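Local coordinates for integron cassette protein (Vibrio cholerae, PDB 3G1J) that is of unknown function but is encoded by a mobile integron gene cassette and probably belongs to an SH3-like family of small, mostly beta proteins, at residues A[76-79]-A[80-84]. Sequence-based numbering, arbitrary orientation.
Sequences QMEI and AHHLD
A80 N and H81 N close a single helical turn by i to i+4 bonds to Q76 O (3.1 Å) and M77 O (2.7 Å), and the chain then leaves the helix with an i to i+3 bond from H82 N to I79 O. Q76, the N-cap residue, gives its carbonyl to I79 N as well. M77 is a selenomethionine whose CG stands anti to the backbone N (chi1 180°), which carries it over one face of the H81 imidazole, 3.3 Å from the ring centroid, as a CH-pi contact; SE lies obliquely, nearest CE1 at 3.5 Å. One residue on, the H82 side chain bonds a carbonyl of the last turn: ND1 gives its hydrogen to E78 O at 2.8 Å, with the oxygen in the ring plane. E78 OE1 lies 3.4 Å from H82 ND1 without a hydrogen bond, while OE2 bonds Y86 OH. On the buried side, I79 CG2 meets L83 CD2 at 4.2 Å, with L69 of strand 63-70 against I79. Because ND1 donates to a carbonyl, it carries the proton there, and the nearby E78 carboxylate would probably favour a protonated H82; the side-chain bond extends the pairing of this short helix past its last turn, before strand 87-89.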
ATOM      1  N   GLN A  76     -10.312  -5.855   2.975  1.00 27.39           N
ATOM      2  CA  GLN A  76      -9.668  -4.548   2.907  1.00 22.58           C
ATOM      3  C   GLN A  76     -10.024  -3.663   1.709  1.00 22.00           C
ATOM      4  O   GLN A  76      -9.250  -2.758   1.378  1.00 23.50           O
ATOM      5  CB  GLN A  76      -8.141  -4.666   3.024  1.00 23.37           C
ATOM      6  CG  GLN A  76      -7.652  -5.195   4.359  1.00 25.31           C
ATOM      7  CD  GLN A  76      -7.680  -6.710   4.420  1.00 28.13           C
ATOM      8  OE1 GLN A  76      -7.375  -7.379   3.441  1.00 28.28           O
ATOM      9  NE2 GLN A  76      -8.038  -7.257   5.579  1.00 30.68           N
HETATM   10  N   MSE A  77     -11.173  -3.905   1.065  1.00 23.94           N
HETATM   11  CA  MSE A  77     -11.631  -2.984   0.020  1.00 28.81           C
HETATM   12  C   MSE A  77     -11.693  -1.576   0.602  1.00 27.41           C
HETATM   13  O   MSE A  77     -11.354  -0.610  -0.069  1.00 27.71           O
HETATM   14  CB  MSE A  77     -13.006  -3.383  -0.564  1.00 31.64           C
HETATM   15  CG  MSE A  77     -13.556  -2.431  -1.686  1.00 31.49           C
HETATM   16 SE   MSE A  77     -15.268  -3.010  -2.473  0.59 27.66          SE
HETATM   17  CE  MSE A  77     -15.139  -4.652  -1.638  1.00 18.42           C
ATOM     18  N   GLU A  78     -12.129  -1.473   1.856  1.00 26.18           N
ATOM     19  CA  GLU A  78     -12.185  -0.179   2.547  1.00 28.20           C
ATOM     20  C   GLU A  78     -10.895   0.618   2.370  1.00 25.09           C
ATOM     21  O   GLU A  78     -10.929   1.820   2.106  1.00 27.01           O
ATOM     22  CB  GLU A  78     -12.500  -0.365   4.039  1.00 29.44           C
ATOM     23  CG  GLU A  78     -11.956   0.747   4.963  1.00 22.15           C
ATOM     24  CD  GLU A  78     -12.605   2.108   4.743  1.00 28.88           C
ATOM     25  OE1 GLU A  78     -13.679   2.172   4.113  1.00 31.04           O
ATOM     26  OE2 GLU A  78     -12.039   3.121   5.214  1.00 27.23           O
ATOM     27  N   ILE A  79      -9.753  -0.050   2.494  1.00 20.64           N
ATOM     28  CA  ILE A  79      -8.477   0.647   2.399  1.00 23.98           C
ATOM     29  C   ILE A  79      -8.104   0.910   0.949  1.00 20.52           C
ATOM     30  O   ILE A  79      -7.778   2.037   0.574  1.00 22.96           O
ATOM     31  CB  ILE A  79      -7.349  -0.131   3.111  1.00 21.26           C
ATOM     32  CG1 ILE A  79      -7.614  -0.167   4.618  1.00 29.95           C
ATOM     33  CG2 ILE A  79      -5.998   0.512   2.841  1.00 21.37           C
ATOM     34  CD1 ILE A  79      -6.982  -1.353   5.309  1.00 28.31           C
ATOM     35  N   ALA A  80      -8.166  -0.142   0.139  1.00 23.71           N
ATOM     36  CA  ALA A  80      -7.797  -0.072  -1.272  1.00 26.24           C
ATOM     37  C   ALA A  80      -8.641   0.947  -2.049  1.00 26.95           C
ATOM     38  O   ALA A  80      -8.142   1.599  -2.971  1.00 28.15           O
ATOM     39  CB  ALA A  80      -7.918  -1.465  -1.901  1.00 22.56           C
ATOM     40  N   HIS A  81      -9.909   1.082  -1.662  1.00 29.08           N
ATOM     41  CA  HIS A  81     -10.873   1.952  -2.339  1.00 31.49           C
ATOM     42  C   HIS A  81     -10.919   3.378  -1.784  1.00 29.48           C
ATOM     43  O   HIS A  81     -11.608   4.242  -2.339  1.00 30.56           O
ATOM     44  CB  HIS A  81     -12.281   1.362  -2.226  1.00 37.71           C
ATOM     45  CG  HIS A  81     -12.624   0.406  -3.322  1.00 43.04           C
ATOM     46  ND1 HIS A  81     -13.924   0.139  -3.696  1.00 49.16           N
ATOM     47  CD2 HIS A  81     -11.835  -0.326  -4.141  1.00 40.87           C
ATOM     48  CE1 HIS A  81     -13.920  -0.732  -4.691  1.00 52.23           C
ATOM     49  NE2 HIS A  81     -12.664  -1.028  -4.980  1.00 44.88           N
ATOM     50  N   HIS A  82     -10.218   3.613  -0.680  1.00 28.06           N
ATOM     51  CA  HIS A  82     -10.203   4.935  -0.050  1.00 25.24           C
ATOM     52  C   HIS A  82      -8.800   5.290   0.414  1.00 25.86           C
ATOM     53  O   HIS A  82      -8.593   5.664   1.566  1.00 22.77           O
ATOM     54  CB  HIS A  82     -11.156   4.967   1.147  1.00 25.65           C
ATOM     55  CG  HIS A  82     -12.563   4.601   0.802  1.00 28.01           C
ATOM     56  ND1 HIS A  82     -13.061   3.325   0.966  1.00 30.20           N
ATOM     57  CD2 HIS A  82     -13.573   5.338   0.285  1.00 27.54           C
ATOM     58  CE1 HIS A  82     -14.321   3.296   0.570  1.00 31.00           C
ATOM     59  NE2 HIS A  82     -14.655   4.501   0.146  1.00 32.52           N
ATOM     60  N   LEU A  83      -7.825   5.177  -0.482  1.00 23.94           N
ATOM     61  CA  LEU A  83      -6.432   5.333  -0.083  1.00 20.65           C
ATOM     62  C   LEU A  83      -6.117   6.698   0.542  1.00 20.87           C
ATOM     63  O   LEU A  83      -5.226   6.817   1.394  1.00 25.69           O
ATOM     64  CB  LEU A  83      -5.518   5.067  -1.275  1.00 24.93           C
ATOM     65  CG  LEU A  83      -5.496   3.580  -1.622  1.00 26.71           C
ATOM     66  CD1 LEU A  83      -4.814   3.350  -2.965  1.00 27.42           C
ATOM     67  CD2 LEU A  83      -4.790   2.814  -0.517  1.00 23.45           C
ATOM     68  N   ASP A  84      -6.859   7.726   0.137  1.00 23.00           N
ATOM     69  CA  ASP A  84      -6.634   9.046   0.710  1.00 23.96           C
ATOM     70  C   ASP A  84      -7.121   9.188   2.159  1.00 21.99           C
ATOM     71  O   ASP A  84      -6.828  10.182   2.809  1.00 23.93           O
ATOM     72  CB  ASP A  84      -7.201  10.165  -0.181  1.00 26.31           C
ATOM     73  CG  ASP A  84      -8.618   9.899  -0.647  1.00 41.08           C
ATOM     74  OD1 ASP A  84      -9.174   8.809  -0.380  1.00 46.98           O
ATOM     75  OD2 ASP A  84      -9.177  10.801  -1.299  1.00 42.73           O
TER